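Local coordinates for peptide ABC transporter, peptide-binding protein (Thermus thermophilus, PDB 2D5W), which binds oligopeptides, here a pentapeptide, and probably hands them to a membrane ABC transporter for uptake, at residues Q4-V9 with I582-R587; M226-N231 with Y243-V248; L478-N483 with L514-V519; D509-L514 with E536-E541. One frame throughout, in Å; residues are numbered along the deposited sequence.

Contact 1: residues Q4-V9 with I582-R587; sequences QDNSLV and IGWESR
N6 and R587 stack just ahead of strand 7-12, part of a five-stranded mixed sheet, where the N-terminal segment meets residues 582-587, late in the chain; the short antiparallel pair of strands 560-561 and 583-584 packs beside it through L560, I582 and W584. The R587 side chain leaves the backbone with CG anti to its carbonyl carbon and bends at chi2 (-84°), which lays it along N6. Its CG lies 4.1 Å from N6 OD1 and its CD 4.0 Å from N6 ND2. NE is 3.8 Å from N6 CB, which sits over one guanidinium face toward the rim; the amide and guanidinium planes are 11° apart. At the tip, NH1 reaches Q4 O at 2.8 Å near the guanidinium plane, a weak, bent bond, while NE bonds P3 O, so the guanidinium grips the carbonyls at the end of helix 2-5. Further along the strand, L8 CD2 touches I582 CG2 at 4.0 Å, and L560 packs on both. A water bridges N6 OD1 and W584 N. The buried indole gives its one N-H to the backbone: W584 NE1 bonds S7 O at 2.9 Å, the oxygen lying in the ring plane.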
# COMPACT_ATOMS: atom_id res chain seq x y z
N GLN A 4 -7.06 -29.32 14.35
CA GLN A 4 -8.07 -30.34 14.10
C GLN A 4 -8.16 -30.68 12.62
O GLN A 4 -7.87 -31.81 12.21
CB GLN A 4 -9.44 -29.85 14.59
CG GLN A 4 -10.56 -30.85 14.41
CD GLN A 4 -10.40 -32.08 15.29
OE1 GLN A 4 -9.40 -32.78 15.22
NE2 GLN A 4 -11.40 -32.34 16.12
N ASP A 5 -8.55 -29.70 11.81
CA ASP A 5 -8.68 -29.91 10.37
C ASP A 5 -7.47 -29.36 9.62
O ASP A 5 -7.45 -29.35 8.39
CB ASP A 5 -9.96 -29.26 9.85
CG ASP A 5 -10.01 -27.77 10.12
OD1 ASP A 5 -11.01 -27.12 9.73
OD2 ASP A 5 -9.04 -27.24 10.71
N ASN A 6 -6.48 -28.89 10.37
CA ASN A 6 -5.25 -28.35 9.79
C ASN A 6 -5.53 -27.16 8.87
O ASN A 6 -5.13 -27.16 7.70
CB ASN A 6 -4.52 -29.45 9.03
CG ASN A 6 -3.04 -29.18 8.89
OD1 ASN A 6 -2.54 -28.18 9.41
ND2 ASN A 6 -2.33 -30.06 8.21
N SER A 7 -6.20 -26.15 9.41
CA SER A 7 -6.53 -24.96 8.65
C SER A 7 -6.11 -23.69 9.39
O SER A 7 -5.74 -23.72 10.56
CB SER A 7 -8.03 -24.91 8.38
OG SER A 7 -8.77 -24.84 9.59
N LEU A 8 -6.19 -22.57 8.68
CA LEU A 8 -5.83 -21.26 9.21
C LEU A 8 -6.88 -20.21 8.84
O LEU A 8 -7.05 -19.89 7.66
CB LEU A 8 -4.47 -20.83 8.65
CG LEU A 8 -4.00 -19.40 8.91
CD1 LEU A 8 -3.85 -19.17 10.41
CD2 LEU A 8 -2.69 -19.15 8.20
N VAL A 9 -7.57 -19.68 9.85
CA VAL A 9 -8.59 -18.66 9.62
C VAL A 9 -8.00 -17.32 10.03
O VAL A 9 -7.59 -17.13 11.18
CB VAL A 9 -9.86 -18.94 10.44
CG1 VAL A 9 -10.87 -17.81 10.26
CG2 VAL A 9 -10.48 -20.26 10.01
N ILE A 582 3.77 -21.93 7.60
CA ILE A 582 2.89 -21.57 8.70
C ILE A 582 2.10 -22.82 9.06
O ILE A 582 1.51 -23.48 8.20
CB ILE A 582 1.95 -20.42 8.31
CG1 ILE A 582 2.77 -19.16 8.03
CG2 ILE A 582 0.93 -20.18 9.42
CD1 ILE A 582 1.98 -17.98 7.49
N GLY A 583 2.10 -23.17 10.34
CA GLY A 583 1.38 -24.36 10.75
C GLY A 583 1.24 -24.53 12.25
O GLY A 583 1.73 -23.72 13.03
N TRP A 584 0.58 -25.62 12.63
CA TRP A 584 0.33 -25.94 14.02
C TRP A 584 1.41 -26.86 14.57
O TRP A 584 1.71 -27.90 13.99
CB TRP A 584 -1.04 -26.60 14.15
CG TRP A 584 -2.16 -25.73 13.65
CD1 TRP A 584 -2.81 -25.83 12.45
CD2 TRP A 584 -2.72 -24.60 14.32
NE1 TRP A 584 -3.73 -24.82 12.33
CE2 TRP A 584 -3.70 -24.05 13.46
CE3 TRP A 584 -2.48 -23.99 15.56
CZ2 TRP A 584 -4.44 -22.92 13.81
CZ3 TRP A 584 -3.22 -22.87 15.90
CH2 TRP A 584 -4.19 -22.34 15.03
N GLU A 585 2.01 -26.48 15.70
CA GLU A 585 3.06 -27.29 16.28
C GLU A 585 2.60 -28.71 16.61
O GLU A 585 3.38 -29.66 16.47
CB GLU A 585 3.62 -26.63 17.54
CG GLU A 585 4.21 -25.25 17.28
CD GLU A 585 5.00 -24.70 18.45
OE1 GLU A 585 6.24 -24.86 18.45
OE2 GLU A 585 4.38 -24.13 19.37
N SER A 586 1.34 -28.87 17.01
CA SER A 586 0.83 -30.20 17.35
C SER A 586 0.69 -31.09 16.12
O SER A 586 0.45 -32.29 16.24
CB SER A 586 -0.50 -30.09 18.10
OG SER A 586 -1.51 -29.54 17.28
N ARG A 587 0.83 -30.49 14.94
CA ARG A 587 0.77 -31.21 13.67
C ARG A 587 2.20 -31.52 13.23
O ARG A 587 2.42 -32.23 12.24
CB ARG A 587 0.09 -30.36 12.60
CG ARG A 587 -1.43 -30.42 12.61
CD ARG A 587 -1.92 -31.64 11.85
NE ARG A 587 -3.37 -31.74 11.87
CZ ARG A 587 -4.07 -32.62 11.16
NH1 ARG A 587 -5.40 -32.64 11.25
NH2 ARG A 587 -3.45 -33.47 10.36
O HOH W 1 -0.21 -27.45 10.59

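Contact 2: residues M226-N231 with Y243-V248; sequences MERNPN and YVQKVV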
# COMPACT_ATOMS: atom_id res chain seq x y z
N MET A 226 -8.76 -20.53 0.37
CA MET A 226 -7.65 -21.04 -0.42
C MET A 226 -7.25 -22.42 0.08
O MET A 226 -7.50 -22.78 1.23
CB MET A 226 -6.46 -20.07 -0.29
CG MET A 226 -6.81 -18.63 -0.66
SD MET A 226 -5.49 -17.43 -0.40
CE MET A 226 -5.69 -17.07 1.34
N GLU A 227 -6.65 -23.22 -0.80
CA GLU A 227 -6.22 -24.56 -0.44
C GLU A 227 -4.78 -24.74 -0.91
O GLU A 227 -4.31 -24.03 -1.80
CB GLU A 227 -7.13 -25.61 -1.07
CG GLU A 227 -7.14 -25.60 -2.59
CD GLU A 227 -7.95 -26.74 -3.17
OE1 GLU A 227 -7.68 -27.91 -2.81
OE2 GLU A 227 -8.86 -26.47 -3.98
N ARG A 228 -4.08 -25.70 -0.31
CA ARG A 228 -2.68 -25.94 -0.65
C ARG A 228 -2.46 -26.15 -2.15
O ARG A 228 -3.22 -26.85 -2.81
CB ARG A 228 -2.16 -27.16 0.11
CG ARG A 228 -0.64 -27.22 0.21
CD ARG A 228 -0.18 -26.46 1.44
NE ARG A 228 1.27 -26.32 1.51
CZ ARG A 228 1.92 -25.85 2.57
NH1 ARG A 228 3.24 -25.74 2.55
NH2 ARG A 228 1.24 -25.50 3.65
N ASN A 229 -1.41 -25.52 -2.67
CA ASN A 229 -1.04 -25.67 -4.07
C ASN A 229 0.12 -26.66 -4.08
O ASN A 229 1.26 -26.30 -3.76
CB ASN A 229 -0.60 -24.32 -4.65
CG ASN A 229 -0.05 -24.43 -6.06
OD1 ASN A 229 -0.18 -25.46 -6.71
ND2 ASN A 229 0.58 -23.36 -6.53
N PRO A 230 -0.14 -27.93 -4.45
CA PRO A 230 0.91 -28.95 -4.48
C PRO A 230 2.05 -28.69 -5.46
O PRO A 230 3.11 -29.29 -5.36
CB PRO A 230 0.14 -30.22 -4.81
CG PRO A 230 -0.95 -29.72 -5.69
CD PRO A 230 -1.41 -28.47 -4.97
N ASN A 231 1.82 -27.78 -6.40
CA ASN A 231 2.83 -27.46 -7.40
C ASN A 231 3.89 -26.47 -6.91
O ASN A 231 4.91 -26.27 -7.57
CB ASN A 231 2.16 -26.94 -8.67
CG ASN A 231 1.38 -28.03 -9.40
OD1 ASN A 231 1.93 -29.06 -9.76
ND2 ASN A 231 0.09 -27.79 -9.60
N TYR A 243 1.87 -28.82 7.75
CA TYR A 243 1.49 -27.41 7.76
C TYR A 243 0.06 -27.22 7.28
O TYR A 243 -0.55 -28.15 6.77
CB TYR A 243 2.52 -26.65 6.93
CG TYR A 243 3.91 -26.77 7.53
CD1 TYR A 243 4.43 -25.77 8.34
CD2 TYR A 243 4.68 -27.92 7.34
CE1 TYR A 243 5.68 -25.91 8.96
CE2 TYR A 243 5.92 -28.07 7.95
CZ TYR A 243 6.42 -27.06 8.76
OH TYR A 243 7.64 -27.20 9.38
N VAL A 244 -0.49 -26.01 7.43
CA VAL A 244 -1.89 -25.83 7.05
C VAL A 244 -2.22 -26.12 5.59
O VAL A 244 -1.46 -25.78 4.68
CB VAL A 244 -2.42 -24.42 7.45
CG1 VAL A 244 -2.29 -24.24 8.96
CG2 VAL A 244 -1.68 -23.33 6.71
N GLN A 245 -3.36 -26.75 5.39
CA GLN A 245 -3.81 -27.16 4.06
C GLN A 245 -4.90 -26.26 3.50
O GLN A 245 -5.22 -26.34 2.31
CB GLN A 245 -4.31 -28.60 4.11
CG GLN A 245 -3.25 -29.61 4.55
CD GLN A 245 -2.03 -29.60 3.65
OE1 GLN A 245 -2.14 -29.76 2.44
NE2 GLN A 245 -0.85 -29.42 4.25
N LYS A 246 -5.48 -25.43 4.35
CA LYS A 246 -6.53 -24.51 3.95
C LYS A 246 -6.32 -23.20 4.70
O LYS A 246 -5.97 -23.20 5.88
CB LYS A 246 -7.91 -25.07 4.31
CG LYS A 246 -8.34 -26.27 3.49
CD LYS A 246 -9.77 -26.66 3.82
CE LYS A 246 -10.24 -27.83 2.97
NZ LYS A 246 -11.64 -28.21 3.29
N VAL A 247 -6.52 -22.09 4.00
CA VAL A 247 -6.41 -20.76 4.58
C VAL A 247 -7.66 -20.01 4.19
O VAL A 247 -8.01 -19.94 3.01
CB VAL A 247 -5.19 -19.98 4.04
CG1 VAL A 247 -5.17 -18.57 4.64
CG2 VAL A 247 -3.90 -20.71 4.37
N VAL A 248 -8.35 -19.46 5.18
CA VAL A 248 -9.57 -18.71 4.92
C VAL A 248 -9.50 -17.32 5.54
O VAL A 248 -9.24 -17.18 6.73
CB VAL A 248 -10.81 -19.42 5.51
CG1 VAL A 248 -12.06 -18.57 5.28
CG2 VAL A 248 -10.98 -20.79 4.88
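M226 and V247 form a hydrogen-bonded antiparallel pair, M226 N to V247 O at 2.8 Å and V247 N to M226 O at 3.0 Å. The first of these runs almost straight off the carbonyl, whereas in the second the donor stands above the carbonyl plane. E227 and K246 make the adjoining non-hydrogen-bonded pair, where K246 CA and E227 CA offer C-H to the oxygens of M226 and Q245. R228 N then bonds Q245 O at 2.9 Å as the two chains separate. On the face with M226 and V247, the methionine methyl packs on valine, CE to CG1 3.7 Å; on the other, the ends of E227 and K246 turn away from the partner strand.

R228 contributes a second bond from its tip. With CG anti to the backbone N (chi1 -160°) and a bend at chi2, the side chain swings across Q245, its CB 3.5 Å from Q245 OE1, and NH2 meets V244 O at 2.9 Å near the guanidinium plane. NH1 is taken by W580 O, so two backbone carbonyls fix the rotation of the group. Q245 is itself folded back: its NE2 bonds Y243 O at 2.8 Å. Further out, Y243 OH bonds E237 O, and N229 OD1 takes the N-H of N231 in an Asx turn just past the strand.

Strand 223-228 lies between strands 213-219 and 246-251 of the mixed sheet; strand 7-12 flanks the latter, F213 touches R228 and V247, and helix 31-40 covers M226 through Y39 and L40.

Contact 3: residues L478-N483 with L514-V519; sequences LFQYKN and LTSQAV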
# COMPACT_ATOMS: atom_id res chain seq x y z
N LEU A 478 5.14 9.67 -3.69
CA LEU A 478 3.78 10.00 -3.26
C LEU A 478 3.54 11.50 -3.39
O LEU A 478 2.40 11.95 -3.49
CB LEU A 478 3.56 9.61 -1.79
CG LEU A 478 3.34 8.14 -1.45
CD1 LEU A 478 3.20 7.98 0.05
CD2 LEU A 478 2.09 7.63 -2.15
N PHE A 479 4.63 12.27 -3.40
CA PHE A 479 4.52 13.72 -3.48
C PHE A 479 5.28 14.39 -4.60
O PHE A 479 5.41 15.61 -4.62
CB PHE A 479 4.89 14.32 -2.13
CG PHE A 479 3.97 13.88 -1.03
CD1 PHE A 479 4.35 12.88 -0.13
CD2 PHE A 479 2.68 14.38 -0.96
CE1 PHE A 479 3.45 12.40 0.81
CE2 PHE A 479 1.78 13.91 -0.02
CZ PHE A 479 2.16 12.91 0.87
N GLN A 480 5.77 13.61 -5.55
CA GLN A 480 6.48 14.18 -6.69
C GLN A 480 5.48 14.53 -7.77
O GLN A 480 4.48 13.83 -7.96
CB GLN A 480 7.45 13.19 -7.31
CG GLN A 480 8.65 12.82 -6.49
CD GLN A 480 9.51 11.80 -7.20
OE1 GLN A 480 9.00 10.81 -7.71
NE2 GLN A 480 10.82 12.04 -7.24
N TYR A 481 5.73 15.62 -8.48
CA TYR A 481 4.87 15.97 -9.60
C TYR A 481 5.48 15.18 -10.76
O TYR A 481 4.78 14.52 -11.52
CB TYR A 481 4.93 17.46 -9.90
CG TYR A 481 4.40 17.79 -11.28
CD1 TYR A 481 3.04 17.65 -11.58
CD2 TYR A 481 5.26 18.20 -12.29
CE1 TYR A 481 2.56 17.91 -12.87
CE2 TYR A 481 4.80 18.46 -13.58
CZ TYR A 481 3.45 18.31 -13.86
OH TYR A 481 2.99 18.57 -15.13
N LYS A 482 6.80 15.24 -10.86
CA LYS A 482 7.52 14.53 -11.92
C LYS A 482 8.88 14.05 -11.43
O LYS A 482 9.56 14.75 -10.68
CB LYS A 482 7.72 15.47 -13.12
CG LYS A 482 8.51 14.86 -14.27
CD LYS A 482 8.84 15.90 -15.33
CE LYS A 482 7.58 16.54 -15.90
NZ LYS A 482 7.91 17.58 -16.91
N ASN A 483 9.27 12.85 -11.85
CA ASN A 483 10.58 12.35 -11.49
C ASN A 483 11.46 12.89 -12.62
O ASN A 483 11.21 12.62 -13.80
CB ASN A 483 10.62 10.82 -11.49
CG ASN A 483 11.99 10.28 -11.14
OD1 ASN A 483 12.95 10.49 -11.88
ND2 ASN A 483 12.09 9.60 -10.00
N LEU A 514 15.16 17.40 -5.47
CA LEU A 514 15.83 16.76 -4.35
C LEU A 514 15.59 15.25 -4.30
O LEU A 514 16.54 14.48 -4.16
CB LEU A 514 15.37 17.39 -3.03
CG LEU A 514 15.85 18.83 -2.79
CD1 LEU A 514 15.02 19.45 -1.67
CD2 LEU A 514 17.33 18.84 -2.43
N THR A 515 14.33 14.84 -4.43
CA THR A 515 14.00 13.42 -4.38
C THR A 515 14.49 12.66 -5.61
O THR A 515 14.90 11.50 -5.49
CB THR A 515 12.47 13.21 -4.21
OG1 THR A 515 11.75 13.93 -5.22
CG2 THR A 515 12.02 13.69 -2.83
N SER A 516 14.46 13.29 -6.78
CA SER A 516 14.95 12.64 -7.99
C SER A 516 16.44 12.39 -7.88
O SER A 516 16.95 11.38 -8.38
CB SER A 516 14.65 13.49 -9.22
OG SER A 516 13.25 13.58 -9.45
N GLN A 517 17.17 13.29 -7.24
CA GLN A 517 18.60 13.11 -7.08
C GLN A 517 18.88 12.10 -5.97
O GLN A 517 19.76 11.25 -6.10
CB GLN A 517 19.29 14.43 -6.72
CG GLN A 517 20.80 14.31 -6.71
CD GLN A 517 21.49 15.57 -6.24
OE1 GLN A 517 21.11 16.69 -6.60
NE2 GLN A 517 22.53 15.41 -5.43
N ALA A 518 18.12 12.19 -4.89
CA ALA A 518 18.30 11.31 -3.75
C ALA A 518 18.23 9.83 -4.07
O ALA A 518 19.00 9.04 -3.54
CB ALA A 518 17.29 11.65 -2.66
N VAL A 519 17.30 9.44 -4.94
CA VAL A 519 17.17 8.03 -5.28
C VAL A 519 18.35 7.50 -6.07
O VAL A 519 18.56 6.29 -6.16
CB VAL A 519 15.85 7.73 -6.05
CG1 VAL A 519 14.65 8.04 -5.17
CG2 VAL A 519 15.80 8.53 -7.34
O HOH W 2 12.59 9.93 -6.68
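Q480 and T515 have their CA atoms 7.9 Å apart and N483 and S516 theirs 5.6 Å apart, so the irregular segment 478-483 closes on helix 509-518 toward its far end. This is a loop-on-helix contact in a peptide-binding protein of the periplasmic-binding-protein class, and L478, earlier in the same loop, packs on a polar side chain of the bound peptide.

The direct side-chain link is a single hydrogen bond: Q480 NE2 gives to T515 OG1 at 2.9 Å, with the hydroxyl 18° out of the amide plane. Q480 reaches it because the chain is extended beyond CG (chi2 178°), and the two side chains run antiparallel alongside one another, so that Q480 CG also comes 3.5 Å from T515 OG1. That oxygen is placed by the helix: at chi1 53° it turns back to donate to F511 O. T515 OG1 therefore gives one bond and accepts another, while a water makes weak bonds to Q480 NE2 and T515 O.

S516 works one residue on. Its hydroxyl donates to D512 O and takes the N-H of L484, tying the loop to the helix just past N483. Against N483 it makes no bond, only packing, with S516 OG 3.6 Å from N483 CA; the N483 amide is held elsewhere, OD1 by the N-H of N485 and ND2 weakly by Y145 OH. Q480 NE2 also comes near this second hydroxyl, S516 OG, at 3.6 Å, but bonds only T515 OG1 of the two.

Contact 4: residues D509-L514 with E536-E541; sequences DEFDRL and EIWAEE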
# COMPACT_ATOMS: atom_id res chain seq x y z
N ASP A 509 8.66 21.95 -7.51
CA ASP A 509 9.83 21.62 -8.32
C ASP A 509 11.09 21.34 -7.54
O ASP A 509 11.88 20.48 -7.93
CB ASP A 509 10.07 22.71 -9.37
CG ASP A 509 8.96 22.78 -10.40
OD1 ASP A 509 8.18 21.81 -10.50
OD2 ASP A 509 8.86 23.80 -11.11
N GLU A 510 11.30 22.04 -6.43
CA GLU A 510 12.49 21.81 -5.62
C GLU A 510 12.40 20.43 -4.97
O GLU A 510 13.39 19.70 -4.89
CB GLU A 510 12.65 22.90 -4.56
CG GLU A 510 13.91 22.76 -3.73
CD GLU A 510 14.19 23.99 -2.88
OE1 GLU A 510 13.31 24.39 -2.09
OE2 GLU A 510 15.30 24.56 -3.00
N PHE A 511 11.21 20.07 -4.51
CA PHE A 511 10.99 18.76 -3.90
C PHE A 511 11.30 17.68 -4.94
O PHE A 511 11.97 16.69 -4.64
CB PHE A 511 9.53 18.63 -3.45
CG PHE A 511 9.22 17.31 -2.79
CD1 PHE A 511 9.35 17.15 -1.41
CD2 PHE A 511 8.79 16.23 -3.55
CE1 PHE A 511 9.06 15.93 -0.80
CE2 PHE A 511 8.49 15.01 -2.96
CZ PHE A 511 8.62 14.86 -1.58
N ASP A 512 10.83 17.88 -6.17
CA ASP A 512 11.07 16.91 -7.24
C ASP A 512 12.56 16.77 -7.53
O ASP A 512 13.06 15.67 -7.75
CB ASP A 512 10.34 17.30 -8.52
CG ASP A 512 8.84 17.11 -8.42
OD1 ASP A 512 8.36 16.61 -7.38
OD2 ASP A 512 8.12 17.45 -9.39
N ARG A 513 13.28 17.89 -7.53
CA ARG A 513 14.70 17.87 -7.80
C ARG A 513 15.47 17.10 -6.73
O ARG A 513 16.31 16.25 -7.03
CB ARG A 513 15.25 19.29 -7.90
CG ARG A 513 16.66 19.38 -8.45
CD ARG A 513 17.15 20.82 -8.53
NE ARG A 513 16.22 21.69 -9.26
CZ ARG A 513 15.17 22.29 -8.71
NH1 ARG A 513 14.39 23.06 -9.45
NH2 ARG A 513 14.91 22.14 -7.42
N LEU A 514 15.16 17.40 -5.47
CA LEU A 514 15.83 16.76 -4.35
C LEU A 514 15.59 15.25 -4.30
O LEU A 514 16.54 14.48 -4.16
CB LEU A 514 15.37 17.39 -3.03
CG LEU A 514 15.85 18.83 -2.79
CD1 LEU A 514 15.02 19.45 -1.67
CD2 LEU A 514 17.33 18.84 -2.43
N GLU A 536 11.74 18.93 4.82
CA GLU A 536 11.60 20.28 5.37
C GLU A 536 10.64 21.08 4.49
O GLU A 536 9.75 21.77 4.99
CB GLU A 536 12.96 20.99 5.42
CG GLU A 536 13.92 20.47 6.49
CD GLU A 536 13.63 21.04 7.88
OE1 GLU A 536 14.34 20.65 8.83
OE2 GLU A 536 12.72 21.87 8.02
N ILE A 537 10.82 20.98 3.18
CA ILE A 537 9.95 21.67 2.23
C ILE A 537 8.53 21.12 2.34
O ILE A 537 7.56 21.88 2.38
CB ILE A 537 10.46 21.50 0.79
CG1 ILE A 537 11.80 22.23 0.62
CG2 ILE A 537 9.43 22.02 -0.20
CD1 ILE A 537 12.50 21.94 -0.69
N TRP A 538 8.42 19.80 2.40
CA TRP A 538 7.14 19.12 2.51
C TRP A 538 6.35 19.64 3.71
O TRP A 538 5.16 19.94 3.61
CB TRP A 538 7.37 17.61 2.65
CG TRP A 538 6.13 16.76 2.62
CD1 TRP A 538 5.61 16.10 1.55
CD2 TRP A 538 5.27 16.48 3.73
NE1 TRP A 538 4.47 15.42 1.92
CE2 TRP A 538 4.24 15.64 3.25
CE3 TRP A 538 5.26 16.86 5.08
CZ2 TRP A 538 3.21 15.17 4.07
CZ3 TRP A 538 4.23 16.39 5.90
CH2 TRP A 538 3.22 15.56 5.39
N ALA A 539 7.02 19.75 4.86
CA ALA A 539 6.37 20.21 6.08
C ALA A 539 5.89 21.66 6.00
O ALA A 539 4.89 22.02 6.61
CB ALA A 539 7.30 20.03 7.27
N GLU A 540 6.61 22.50 5.26
CA GLU A 540 6.18 23.89 5.13
C GLU A 540 4.92 24.00 4.28
O GLU A 540 4.05 24.82 4.55
CB GLU A 540 7.29 24.74 4.51
CG GLU A 540 6.83 26.15 4.12
CD GLU A 540 6.25 26.94 5.28
OE1 GLU A 540 5.51 27.91 5.03
OE2 GLU A 540 6.54 26.60 6.45
N GLU A 541 4.83 23.15 3.26
CA GLU A 541 3.70 23.18 2.32
C GLU A 541 2.50 22.31 2.69
O GLU A 541 1.39 22.56 2.23
CB GLU A 541 4.21 22.78 0.93
CG GLU A 541 5.38 23.62 0.45
CD GLU A 541 4.96 24.74 -0.48
OE1 GLU A 541 4.06 25.51 -0.12
OE2 GLU A 541 5.54 24.83 -1.59
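Helices 509-518 and 524-541 form an antiparallel pair joined by a short connection, and I537 and W538 of the second helix meet E510, F511 and L514 of the first. The local axes run at 154° to each other and approach to 10.2 Å, with F511 and I537 nearest, their CA atoms 6.9 Å apart.

I537 has the largest share of the contact. Its CG1 lies anti to the carbonyl carbon and the chain is extended (chi2 171°), so CD1 extends toward the first helix, between E510 and L514, which stand one helical turn apart. There I537 CD1 packs on L514 CD1 at 3.7 Å. The E510 side chain passes the same methyl at about a right angle, but its approach, closest at OE1, is too short for ordinary packing, and the modelled position of one or the other is doubtful.

On the other flank the F511 and W538 side chains run alongside each other in the same direction. F511 CE1 touches W538 CD1 at 4.2 Å, and W538 CB at the same distance, the rings meeting obliquely. Both are buried, and F479 extends the cluster by packing on F511 and setting its ring edge-to-face against W538; A534, a turn before W538, also touches F511. The polar side chains of D512 and E540 face other partners: D512 receives the N-H groups of Y481 and K482, and E540 makes salt bridges to K325 and K368. Mainly apolar side chains join the two helices, as in an antiparallel helical hairpin.

The four contacts fall into two pairs on opposite sides of the chain's centre. Contacts 1 and 2 touch each other and share one sheet, since strands 7-12 and 246-251 are neighbours in it; contacts 3 and 4 share helix 509-518, and D512 bonds the loop of contact 3. Between the pairs the centres stand 41 to 50 Å apart. Contacts 1 and 3 are mostly buried, 2 and 4 only partly. Contact 2 relies on strand backbone bonds, contact 1 on side-chain N-H groups meeting backbone oxygens, contact 3 on a buried amide-hydroxyl bond, and contact 4 on apolar helix packing. Along the sequence, contact 1 encloses the other three.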